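Local coordinates for protein zinc-finger (Saccharomonospora viridis, PDB 3RMQ) that is of unknown function but binds a zinc ion in a small zinc-finger domain, using four protein ligands, at residues Tyr7-Ala12 against Asp56-Val61; Pro31-Ala34 against Glu38-Thr41; Cys62-Ala67 against Thr92-Val97. The protein carries 1 engineered substitution. All coordinates share one frame; numbering follows the deposited sequence. Where two conformers were deposited one is given.

Contact 3 is buried and purely apolar, whereas contacts 1 and 2 are only partly buried and combine polar bonds with packing. Contacts 1 and 3 share helix 60-69: contact 1 brings the loop leading into it beside strand 7-12, and contact 3 packs its side against helix 88-97. Each supplies one cysteine to the same zinc ion. Contact 2, the short hairpin of 31-34 and 38-41, is held mainly by backbone hydrogen bonds and has one apolar face, where Phe32 and Val40 meet Gln10 and Ala12 of contact 1. It approaches contact 3 through Ala34 beside Cys62.

Contact 1. Residues Tyr7-Ala12 against Asp56-Val61; sequences YLWQQA and DGECPV. With ZN (zinc ion), chain B.
Asp56 meets Gln11 through its backbone: Asp56 N donates to Gln11 OE1 over 3.0 Å, arriving 41° above the amide's carbonyl plane. Gln11 gets there by full extension, with CG trans to the backbone N (chi1 -178°), a length that suits glutamine to bridging strand and loop. A water gives one hydrogen to Gln11 OE1 and another to Asp56 O, each at 2.7 Å, so the amide oxygen is gripped twice. The Asp56 carboxylate crosses the Gln11 side chain, its plane turned 48° from that of the amide, with Asp56 OD2 2.9 Å from Gln11 CD; it makes no hydrogen bond to the amide nitrogen NE2, which is held by Asp48 OD1. Glu58 lays its aliphatic part obliquely against the indole of Trp9, Glu58 CG lying 3.7 Å from Trp9 CZ3. The chain bends at chi2, the carboxylate plane stands almost at right angles to the indole plane, and the acid end makes a long, weak ion pair with Arg16. Cys59 is the N-cap of helix 60-69, its sulfur capping a backbone N while Cys59 SG binds zinc at 2.4 Å. Bound so, the sulfur is probably a thiolate, a soft metal ligand that can also accept an N-H. His17, Cys36 and Cys62 complete the site, with Cys59 and Cys62 forming a CxxC metal motif at a helix start.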
ATOM      1  N   TYR A   7     -11.279  -1.786  -5.075  1.00 15.04           N
ATOM      2  CA  TYR A   7      -9.833  -1.904  -4.849  1.00 13.16           C
ATOM      3  C   TYR A   7      -9.425  -3.370  -4.837  1.00 15.77           C
ATOM      4  O   TYR A   7     -10.074  -4.194  -4.194  1.00 15.45           O
ATOM      5  CB  TYR A   7      -9.450  -1.334  -3.477  1.00 15.84           C
ATOM      6  CG  TYR A   7      -9.784   0.139  -3.347  1.00 17.86           C
ATOM      7  CD1 TYR A   7      -9.034   1.095  -4.030  1.00 18.62           C
ATOM      8  CD2 TYR A   7     -10.898   0.556  -2.619  1.00 18.31           C
ATOM      9  CE1 TYR A   7      -9.337   2.442  -3.924  1.00 16.34           C
ATOM     10  CE2 TYR A   7     -11.218   1.906  -2.523  1.00 16.93           C
ATOM     11  CZ  TYR A   7     -10.437   2.829  -3.194  1.00 21.54           C
ATOM     12  OH  TYR A   7     -10.722   4.176  -3.130  1.00 23.14           O
ATOM     13  N   LEU A   8      -8.295  -3.663  -5.450  1.00 11.71           N
ATOM     14  CA  LEU A   8      -7.789  -5.057  -5.475  1.00 13.00           C
ATOM     15  C   LEU A   8      -6.290  -5.025  -5.207  1.00 15.90           C
ATOM     16  O   LEU A   8      -5.639  -3.979  -5.389  1.00 15.05           O
ATOM     17  CB  LEU A   8      -8.040  -5.720  -6.832  1.00 14.50           C
ATOM     18  CG  LEU A   8      -9.521  -6.048  -7.180  1.00 15.81           C
ATOM     19  CD1 LEU A   8      -9.597  -6.552  -8.563  1.00 19.35           C
ATOM     20  CD2 LEU A   8     -10.096  -7.125  -6.161  1.00 16.15           C
ATOM     21  N   TRP A   9      -5.746  -6.173  -4.818  1.00 13.30           N
ATOM     22  CA  TRP A   9      -4.322  -6.309  -4.567  1.00 14.30           C
ATOM     23  C   TRP A   9      -3.599  -6.755  -5.828  1.00 15.51           C
ATOM     24  O   TRP A   9      -4.180  -7.506  -6.645  1.00 12.50           O
ATOM     25  CB  TRP A   9      -4.091  -7.351  -3.423  1.00 13.78           C
ATOM     26  CG  TRP A   9      -4.633  -6.863  -2.113  1.00 16.72           C
ATOM     27  CD1 TRP A   9      -5.937  -6.967  -1.650  1.00 17.62           C
ATOM     28  CD2 TRP A   9      -3.896  -6.158  -1.092  1.00 16.89           C
ATOM     29  NE1 TRP A   9      -6.027  -6.357  -0.397  1.00 15.74           N
ATOM     30  CE2 TRP A   9      -4.794  -5.886  -0.031  1.00 16.85           C
ATOM     31  CE3 TRP A   9      -2.548  -5.744  -0.972  1.00 15.70           C
ATOM     32  CZ2 TRP A   9      -4.399  -5.183   1.147  1.00 18.82           C
ATOM     33  CZ3 TRP A   9      -2.145  -5.050   0.229  1.00 17.06           C
ATOM     34  CH2 TRP A   9      -3.074  -4.789   1.247  1.00 19.48           C
ATOM     35  N   GLN A  10      -2.335  -6.336  -5.967  1.00 12.15           N
ATOM     36  CA  GLN A  10      -1.485  -6.835  -7.043  1.00 12.00           C
ATOM     37  C   GLN A  10      -0.020  -6.744  -6.630  1.00 16.05           C
ATOM     38  O   GLN A  10       0.439  -5.665  -6.226  1.00 15.26           O
ATOM     39  CB  GLN A  10      -1.717  -6.010  -8.334  1.00 13.56           C
ATOM     40  CG  GLN A  10      -0.720  -6.325  -9.476  1.00 18.54           C
ATOM     41  CD  GLN A  10      -0.823  -7.772  -9.940  1.00 19.90           C
ATOM     42  OE1 GLN A  10      -1.918  -8.233 -10.266  1.00 16.76           O
ATOM     43  NE2 GLN A  10       0.308  -8.505  -9.942  1.00 16.34           N
ATOM     44  N   GLN A  11       0.695  -7.858  -6.720  1.00 13.77           N
ATOM     45  CA  GLN A  11       2.131  -7.857  -6.351  1.00 14.27           C
ATOM     46  C   GLN A  11       2.913  -7.222  -7.498  1.00 16.57           C
ATOM     47  O   GLN A  11       2.672  -7.528  -8.700  1.00 14.02           O
ATOM     48  CB  GLN A  11       2.646  -9.271  -6.133  1.00 14.47           C
ATOM     49  CG  GLN A  11       4.152  -9.286  -5.696  1.00 13.89           C
ATOM     50  CD  GLN A  11       4.601 -10.655  -5.317  1.00 14.23           C
ATOM     51  OE1 GLN A  11       4.325 -11.124  -4.199  1.00 14.33           O
ATOM     52  NE2 GLN A  11       5.255 -11.351  -6.251  1.00 15.08           N
ATOM     53  N   ALA A  12       3.851  -6.333  -7.160  1.00 15.38           N
ATOM     54  CA  ALA A  12       4.724  -5.746  -8.176  1.00 14.34           C
ATOM     55  C   ALA A  12       5.853  -5.008  -7.499  1.00 18.74           C
ATOM     56  O   ALA A  12       5.672  -4.409  -6.439  1.00 16.35           O
ATOM     57  CB  ALA A  12       3.920  -4.764  -9.075  1.00 14.34           C
ATOM     58  N   ASP A  56       5.765 -11.703  -1.652  1.00 15.55           N
ATOM     59  CA  ASP A  56       6.264 -10.414  -1.170  1.00 15.32           C
ATOM     60  C   ASP A  56       5.393  -9.891  -0.046  1.00 19.16           C
ATOM     61  O   ASP A  56       4.190 -10.144  -0.013  1.00 18.43           O
ATOM     62  CB  ASP A  56       6.245  -9.395  -2.298  1.00 14.96           C
ATOM     63  CG  ASP A  56       7.356  -9.668  -3.348  1.00 28.86           C
ATOM     64  OD1 ASP A  56       8.459 -10.098  -2.935  1.00 29.36           O
ATOM     65  OD2 ASP A  56       7.125  -9.421  -4.549  1.00 26.21           O
ATOM     66  N   GLY A  57       5.975  -9.086   0.826  1.00 18.14           N
ATOM     67  CA  GLY A  57       5.205  -8.518   1.910  1.00 17.85           C
ATOM     68  C   GLY A  57       4.217  -7.475   1.396  1.00 19.87           C
ATOM     69  O   GLY A  57       4.453  -6.873   0.344  1.00 16.02           O
ATOM     70  N   GLU A  58       3.114  -7.257   2.122  1.00 16.03           N
ATOM     71  CA  GLU A  58       2.206  -6.173   1.729  1.00 18.69           C
ATOM     72  C   GLU A  58       2.881  -4.790   1.788  1.00 18.59           C
ATOM     73  O   GLU A  58       3.704  -4.518   2.659  1.00 17.71           O
ATOM     74  CB  GLU A  58       0.964  -6.164   2.617  1.00 21.68           C
ATOM     75  CG  GLU A  58       0.012  -7.274   2.299  1.00 25.26           C
ATOM     76  CD  GLU A  58       0.421  -8.629   2.879  1.00 38.43           C
ATOM     77  OE1 GLU A  58       1.026  -8.648   3.982  1.00 34.97           O
ATOM     78  OE2 GLU A  58       0.141  -9.670   2.212  1.00 42.45           O
ATOM     79  N   CYS A  59       2.514  -3.916   0.868  1.00 15.84           N
ATOM     80  CA  CYS A  59       2.967  -2.523   0.858  1.00 12.87           C
ATOM     81  C   CYS A  59       2.322  -1.818   2.053  1.00 15.05           C
ATOM     82  O   CYS A  59       1.094  -1.745   2.147  1.00 14.29           O
ATOM     83  CB  CYS A  59       2.520  -1.823  -0.457  1.00 14.68           C
ATOM     84  SG  CYS A  59       2.896  -0.011  -0.416  1.00 16.34           S
ATOM     85  N   PRO A  60       3.126  -1.346   3.030  1.00 19.84           N
ATOM     86  CA  PRO A  60       2.481  -0.725   4.204  1.00 18.85           C
ATOM     87  C   PRO A  60       1.650   0.489   3.821  1.00 17.50           C
ATOM     88  O   PRO A  60       0.593   0.740   4.407  1.00 18.77           O
ATOM     89  CB  PRO A  60       3.680  -0.277   5.072  1.00 20.56           C
ATOM     90  CG  PRO A  60       4.779  -1.254   4.690  1.00 25.98           C
ATOM     91  CD  PRO A  60       4.585  -1.449   3.181  1.00 21.92           C
ATOM     92  N   VAL A  61       2.122   1.273   2.849  1.00 16.00           N
ATOM     93  CA  VAL A  61       1.411   2.510   2.508  1.00 16.57           C
ATOM     94  C   VAL A  61       0.053   2.212   1.856  1.00 19.82           C
ATOM     95  O   VAL A  61      -0.987   2.777   2.234  1.00 14.42           O
ATOM     96  CB  VAL A  61       2.281   3.367   1.565  1.00 17.30           C
ATOM     97  CG1 VAL A  61       1.510   4.577   1.121  1.00 20.98           C
ATOM     98  CG2 VAL A  61       3.586   3.774   2.335  1.00 23.65           C
TER
HETATM   99 ZN    ZN B 114       1.902   0.476  -2.494  1.00 17.46          ZN
HETATM  100  O   HOH W   1       2.645 -10.581  -2.213  1.00 17.50           O

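Contact 2. Residues Pro31-Ala34 against Glu38-Thr41; sequences PFTA and ETVT
Phe32 and Val40 form the hydrogen-bonded pair of a short antiparallel beta hairpin whose connecting loop carries the zinc ligand Cys36. Phe32 N donates to Val40 O and Val40 N to Phe32 O, both at 2.8 Å. A third backbone bond, from Ala34 N to Glu38 O at 3.0 Å, continues the pairing toward the loop. At the other end Pro31, which lacks an N-H, still contributes a CA-H...O contact, Pro31 CA lying 3.2 Å from Val40 O. Thr33 and Thr39 make the neighbouring non-hydrogen-bonded pair, where the backbones come within 4.1 Å from CA to CA. Each threonine places OG1 beside its own backbone N, and the two hydroxyls join in a hydrogen bond of 3.0 Å. Thr39 turns its methyl CG2 the other way, against Pro31 CB at 3.8 Å. Beta-branched residues suit this extended backbone, and the hydroxyls suit a face on which Thr39 is exposed and Thr33 partly so.

The opposite face is apolar. Phe32 holds CG between its backbone N and carbonyl carbon (chi1 68°), which brings the ring across to Val40. There Val40 CG2 stands over one face of the Phe32 ring, 3.8 Å from the centroid and 22° off the normal, a CH-pi contact offset toward the CZ and CE1 rim. Gln10 and Ala12 of strand 7-12 pack on this same face, while Ala34 CB lies against His17 and Cys62 beside the metal. The chemistry thus implies a two-sided hairpin: main-chain bonds fix its register, a hydroxyl pair serves the outer face, and an aromatic-aliphatic pair seats the inner one.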
ATOM      1  N   PRO A  31       2.683  -0.846 -16.815  1.00 26.94           N
ATOM      2  CA  PRO A  31       2.755  -0.168 -15.510  1.00 27.18           C
ATOM      3  C   PRO A  31       1.380   0.156 -14.971  1.00 27.78           C
ATOM      4  O   PRO A  31       0.447   0.403 -15.758  1.00 21.73           O
ATOM      5  CB  PRO A  31       3.464   1.145 -15.835  1.00 32.52           C
ATOM      6  CG  PRO A  31       3.107   1.394 -17.274  1.00 36.99           C
ATOM      7  CD  PRO A  31       3.148   0.025 -17.910  1.00 34.57           C
ATOM      8  N   PHE A  32       1.233   0.162 -13.650  1.00 23.21           N
ATOM      9  CA  PHE A  32       0.080   0.805 -13.050  1.00 18.97           C
ATOM     10  C   PHE A  32       0.562   1.598 -11.860  1.00 21.25           C
ATOM     11  O   PHE A  32       1.678   1.404 -11.394  1.00 19.43           O
ATOM     12  CB  PHE A  32      -0.975  -0.223 -12.631  1.00 16.18           C
ATOM     13  CG  PHE A  32      -0.550  -1.135 -11.473  1.00 18.50           C
ATOM     14  CD1 PHE A  32       0.195  -2.290 -11.710  1.00 17.06           C
ATOM     15  CD2 PHE A  32      -0.901  -0.826 -10.162  1.00 15.58           C
ATOM     16  CE1 PHE A  32       0.587  -3.138 -10.637  1.00 17.42           C
ATOM     17  CE2 PHE A  32      -0.501  -1.648  -9.081  1.00 15.87           C
ATOM     18  CZ  PHE A  32       0.250  -2.822  -9.321  1.00 15.55           C
ATOM     19  N   THR A  33      -0.266   2.508 -11.367  1.00 18.23           N
ATOM     20  CA  THR A  33       0.123   3.277 -10.210  1.00 16.42           C
ATOM     21  C   THR A  33      -0.749   2.798  -9.058  1.00 19.43           C
ATOM     22  O   THR A  33      -1.983   2.779  -9.146  1.00 20.22           O
ATOM     23  CB  THR A  33      -0.103   4.779 -10.438  1.00 23.36           C
ATOM     24  OG1 THR A  33       0.721   5.202 -11.543  1.00 24.75           O
ATOM     25  CG2 THR A  33       0.297   5.550  -9.200  1.00 19.42           C
ATOM     26  N   ALA A  34      -0.085   2.407  -7.988  1.00 16.84           N
ATOM     27  CA  ALA A  34      -0.765   1.903  -6.795  1.00 16.79           C
ATOM     28  C   ALA A  34      -1.346   3.044  -5.931  1.00 17.23           C
ATOM     29  O   ALA A  34      -1.056   4.246  -6.142  1.00 17.42           O
ATOM     30  CB  ALA A  34       0.232   1.120  -5.984  1.00 15.74           C
ATOM     31  N   GLU A  38       3.317   4.816  -6.095  0.57 19.52           N
ATOM     32  CA  GLU A  38       4.406   4.202  -6.869  0.57 20.17           C
ATOM     33  C   GLU A  38       3.870   3.619  -8.183  0.57 21.29           C
ATOM     34  O   GLU A  38       2.860   2.917  -8.184  0.57 18.19           O
ATOM     35  CB  GLU A  38       5.072   3.086  -6.057  0.57 24.17           C
ATOM     36  CG  GLU A  38       5.908   3.571  -4.874  0.57 29.87           C
ATOM     37  CD  GLU A  38       7.172   4.295  -5.308  0.57 38.33           C
ATOM     38  OE1 GLU A  38       8.135   3.613  -5.710  0.57 39.12           O
ATOM     39  OE2 GLU A  38       7.194   5.539  -5.250  0.57 44.13           O
ATOM     40  N   THR A  39       4.557   3.911  -9.291  1.00 23.43           N
ATOM     41  CA  THR A  39       4.207   3.334 -10.592  1.00 24.01           C
ATOM     42  C   THR A  39       5.051   2.077 -10.742  1.00 23.22           C
ATOM     43  O   THR A  39       6.296   2.125 -10.650  1.00 20.00           O
ATOM     44  CB  THR A  39       4.505   4.310 -11.745  1.00 28.37           C
ATOM     45  OG1 THR A  39       3.675   5.464 -11.587  1.00 29.35           O
ATOM     46  CG2 THR A  39       4.179   3.653 -13.083  1.00 30.43           C
ATOM     47  N   VAL A  40       4.395   0.932 -10.896  1.00 21.65           N
ATOM     48  CA  VAL A  40       5.099  -0.357 -10.859  1.00 18.69           C
ATOM     49  C   VAL A  40       4.585  -1.240 -12.006  1.00 19.50           C
ATOM     50  O   VAL A  40       3.489  -1.001 -12.512  1.00 23.17           O
ATOM     51  CB  VAL A  40       4.853  -1.088  -9.510  1.00 19.02           C
ATOM     52  CG1 VAL A  40       5.589  -0.334  -8.321  1.00 22.86           C
ATOM     53  CG2 VAL A  40       3.362  -1.194  -9.260  1.00 16.79           C
ATOM     54  N   THR A  41       5.341  -2.275 -12.374  1.00 19.49           N
ATOM     55  CA  THR A  41       4.967  -3.137 -13.509  1.00 20.52           C
ATOM     56  C   THR A  41       5.094  -4.587 -13.078  1.00 20.87           C
ATOM     57  O   THR A  41       6.183  -5.005 -12.705  1.00 23.02           O
ATOM     58  CB  THR A  41       5.897  -2.905 -14.733  1.00 33.64           C
ATOM     59  OG1 THR A  41       5.825  -1.538 -15.138  1.00 33.36           O
ATOM     60  CG2 THR A  41       5.507  -3.793 -15.893  1.00 33.67           C
TER

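Contact 3. Residues Cys62-Ala67 against Thr92-Val97; sequences CTIALA and TRLAEV. With ZN (zinc ion), chain B.
Leu94, the residue with most surface buried here, reaches out from helix 88-97 to meet Ile64 on helix 60-69. Its CG is trans to the backbone N (chi1 -179°), and the branch beyond carries both methyls toward the isoleucine. Leu94 CD1 lies 3.8 Å from Ile64 CG2, with CD2 of the same leucine 4.0 Å from that methyl, so the forked end of Leu94 rests on Ile64 CG2 and the CB that bears it. The two side chains cross at about a right angle. Beta branching is what serves Ile64: CG2 faces Leu94, while the longer CG1 arm leads away, and the side chain also packs on Ile77 and Ala81 of helix 74-81. Leu94 in turn is backed by Val105 and Thr109 of helix 102-109.

Ala65 makes the second point of contact. Its CB touches Val97 CG1 at 3.9 Å, and here the backbones come nearest, 7.0 Å between the CA atoms of Ala65 and Val97; a single methyl suits such a close approach. On a different side of the same helix Cys62 directs SG to the zinc ion at 2.3 Å, alongside His17, Cys36 and Cys59.

No hydrogen bond or charge links the two helices in this contact. Their association rests on methyl-to-methyl dispersion, which implies a non-directional contact, set by burial of hydrocarbon rather than by hydrogen bonds.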
ATOM      1  N   CYS A  62       0.063   1.315   0.884  1.00 18.27           N
ATOM      2  CA  CYS A  62      -1.184   0.890   0.242  1.00 16.46           C
ATOM      3  C   CYS A  62      -2.179   0.297   1.260  1.00 16.65           C
ATOM      4  O   CYS A  62      -3.390   0.515   1.140  1.00 14.29           O
ATOM      5  CB  CYS A  62      -0.911  -0.184  -0.834  1.00 13.42           C
ATOM      6  SG  CYS A  62      -0.367   0.468  -2.394  1.00 15.11           S
ATOM      7  N   THR A  63      -1.690  -0.491   2.208  1.00 15.94           N
ATOM      8  CA  THR A  63      -2.583  -1.159   3.183  1.00 14.17           C
ATOM      9  C   THR A  63      -3.320  -0.106   4.029  1.00 18.52           C
ATOM     10  O   THR A  63      -4.522  -0.188   4.227  1.00 18.25           O
ATOM     11  CB  THR A  63      -1.784  -2.124   4.129  1.00 20.42           C
ATOM     12  OG1 THR A  63      -1.096  -3.138   3.358  1.00 18.62           O
ATOM     13  CG2 THR A  63      -2.752  -2.836   5.158  1.00 20.80           C
ATOM     14  N   ILE A  64      -2.569   0.888   4.532  1.00 13.51           N
ATOM     15  CA  ILE A  64      -3.137   1.960   5.346  1.00 17.32           C
ATOM     16  C   ILE A  64      -4.025   2.854   4.457  1.00 19.70           C
ATOM     17  O   ILE A  64      -5.109   3.253   4.872  1.00 19.19           O
ATOM     18  CB  ILE A  64      -2.026   2.823   6.001  1.00 23.95           C
ATOM     19  CG1 ILE A  64      -1.210   1.999   7.011  1.00 30.39           C
ATOM     20  CG2 ILE A  64      -2.609   4.104   6.652  1.00 22.97           C
ATOM     21  CD1 ILE A  64      -2.021   1.199   7.921  1.00 33.75           C
ATOM     22  N   ALA A  65      -3.560   3.185   3.245  1.00 19.29           N
ATOM     23  CA  ALA A  65      -4.382   3.999   2.311  1.00 21.16           C
ATOM     24  C   ALA A  65      -5.739   3.330   2.037  1.00 20.53           C
ATOM     25  O   ALA A  65      -6.778   3.989   2.029  1.00 20.15           O
ATOM     26  CB  ALA A  65      -3.652   4.260   1.037  1.00 20.68           C
ATOM     27  N   LEU A  66      -5.726   2.012   1.825  1.00 17.44           N
ATOM     28  CA  LEU A  66      -6.966   1.241   1.611  1.00 18.97           C
ATOM     29  C   LEU A  66      -7.891   1.304   2.838  1.00 23.18           C
ATOM     30  O   LEU A  66      -9.105   1.622   2.720  1.00 23.31           O
ATOM     31  CB  LEU A  66      -6.614  -0.221   1.289  1.00 16.78           C
ATOM     32  CG  LEU A  66      -7.823  -1.137   1.052  1.00 17.41           C
ATOM     33  CD1 LEU A  66      -8.771  -0.568  -0.037  1.00 15.43           C
ATOM     34  CD2 LEU A  66      -7.359  -2.570   0.659  1.00 17.30           C
ATOM     35  N   ALA A  67      -7.353   1.032   4.037  1.00 19.26           N
ATOM     36  CA  ALA A  67      -8.188   1.176   5.246  1.00 22.44           C
ATOM     37  C   ALA A  67      -8.820   2.566   5.323  1.00 22.81           C
ATOM     38  O   ALA A  67      -9.986   2.725   5.639  1.00 26.82           O
ATOM     39  CB  ALA A  67      -7.362   0.925   6.513  1.00 23.58           C
ATOM     40  N   THR A  92       7.157   9.026   4.671  1.00 24.54           N
ATOM     41  CA  THR A  92       6.935  10.283   3.973  1.00 31.85           C
ATOM     42  C   THR A  92       6.024  10.025   2.761  1.00 25.77           C
ATOM     43  O   THR A  92       5.222  10.888   2.385  1.00 22.44           O
ATOM     44  CB  THR A  92       8.255  11.006   3.614  1.00 37.63           C
ATOM     45  OG1 THR A  92       9.013  10.197   2.718  1.00 35.17           O
ATOM     46  CG2 THR A  92       9.066  11.272   4.888  1.00 34.78           C
ATOM     47  N   ARG A  93       6.090   8.826   2.186  1.00 35.36           N
ATOM     48  CA  ARG A  93       5.150   8.465   1.126  1.00 32.15           C
ATOM     49  C   ARG A  93       3.689   8.397   1.668  1.00 31.08           C
ATOM     50  O   ARG A  93       2.756   8.879   1.023  1.00 30.78           O
ATOM     51  CB  ARG A  93       5.572   7.130   0.488  1.00 29.22           C
ATOM     52  CG  ARG A  93       4.722   6.707  -0.696  1.00 24.27           C
ATOM     53  CD  ARG A  93       5.335   5.401  -1.374  1.00 27.64           C
ATOM     54  NE  ARG A  93       6.717   5.640  -1.803  1.00 33.33           N
ATOM     55  CZ  ARG A  93       7.737   4.787  -1.653  1.00 37.51           C
ATOM     56  NH1 ARG A  93       7.556   3.604  -1.090  1.00 34.95           N
ATOM     57  NH2 ARG A  93       8.965   5.117  -2.073  1.00 40.34           N
ATOM     58  N   LEU A  94       3.485   7.826   2.865  1.00 23.28           N
ATOM     59  CA  LEU A  94       2.126   7.779   3.450  1.00 24.91           C
ATOM     60  C   LEU A  94       1.620   9.199   3.742  1.00 26.67           C
ATOM     61  O   LEU A  94       0.425   9.476   3.606  1.00 26.77           O
ATOM     62  CB  LEU A  94       2.105   6.994   4.760  1.00 25.20           C
ATOM     63  CG  LEU A  94       0.745   6.840   5.461  1.00 24.67           C
ATOM     64  CD1 LEU A  94      -0.234   6.128   4.565  1.00 22.31           C
ATOM     65  CD2 LEU A  94       0.908   6.058   6.760  1.00 26.40           C
ATOM     66  N   ALA A  95       2.508  10.083   4.190  1.00 23.63           N
ATOM     67  CA  ALA A  95       2.100  11.467   4.489  1.00 33.97           C
ATOM     68  C   ALA A  95       1.617  12.211   3.239  1.00 36.72           C
ATOM     69  O   ALA A  95       0.875  13.188   3.342  1.00 40.37           O
ATOM     70  CB  ALA A  95       3.226  12.253   5.165  1.00 35.19           C
ATOM     71  N   GLU A  96       2.046  11.770   2.068  1.00 39.74           N
ATOM     72  CA  GLU A  96       1.607  12.405   0.836  1.00 42.30           C
ATOM     73  C   GLU A  96       0.175  11.978   0.504  1.00 42.95           C
ATOM     74  O   GLU A  96      -0.537  12.669  -0.219  1.00 42.51           O
ATOM     75  CB  GLU A  96       2.563  12.061  -0.318  1.00 44.28           C
ATOM     76  CG  GLU A  96       3.864  12.872  -0.323  1.00 53.03           C
ATOM     77  CD  GLU A  96       3.657  14.368  -0.671  1.00 66.60           C
ATOM     78  OE1 GLU A  96       4.502  15.204  -0.264  1.00 70.86           O
ATOM     79  OE2 GLU A  96       2.659  14.711  -1.360  1.00 68.63           O
ATOM     80  N   VAL A  97      -0.237  10.837   1.051  1.00 38.43           N
ATOM     81  CA  VAL A  97      -1.544  10.245   0.803  1.00 37.44           C
ATOM     82  C   VAL A  97      -2.572  10.658   1.837  1.00 45.76           C
ATOM     83  O   VAL A  97      -3.742  10.814   1.513  1.00 52.35           O
ATOM     84  CB  VAL A  97      -1.474   8.672   0.890  1.00 34.24           C
ATOM     85  CG1 VAL A  97      -2.861   8.059   0.839  1.00 36.20           C
ATOM     86  CG2 VAL A  97      -0.592   8.103  -0.188  1.00 31.84           C
TER
HETATM   87 ZN    ZN B 114       1.902   0.476  -2.494  1.00 17.46          ZN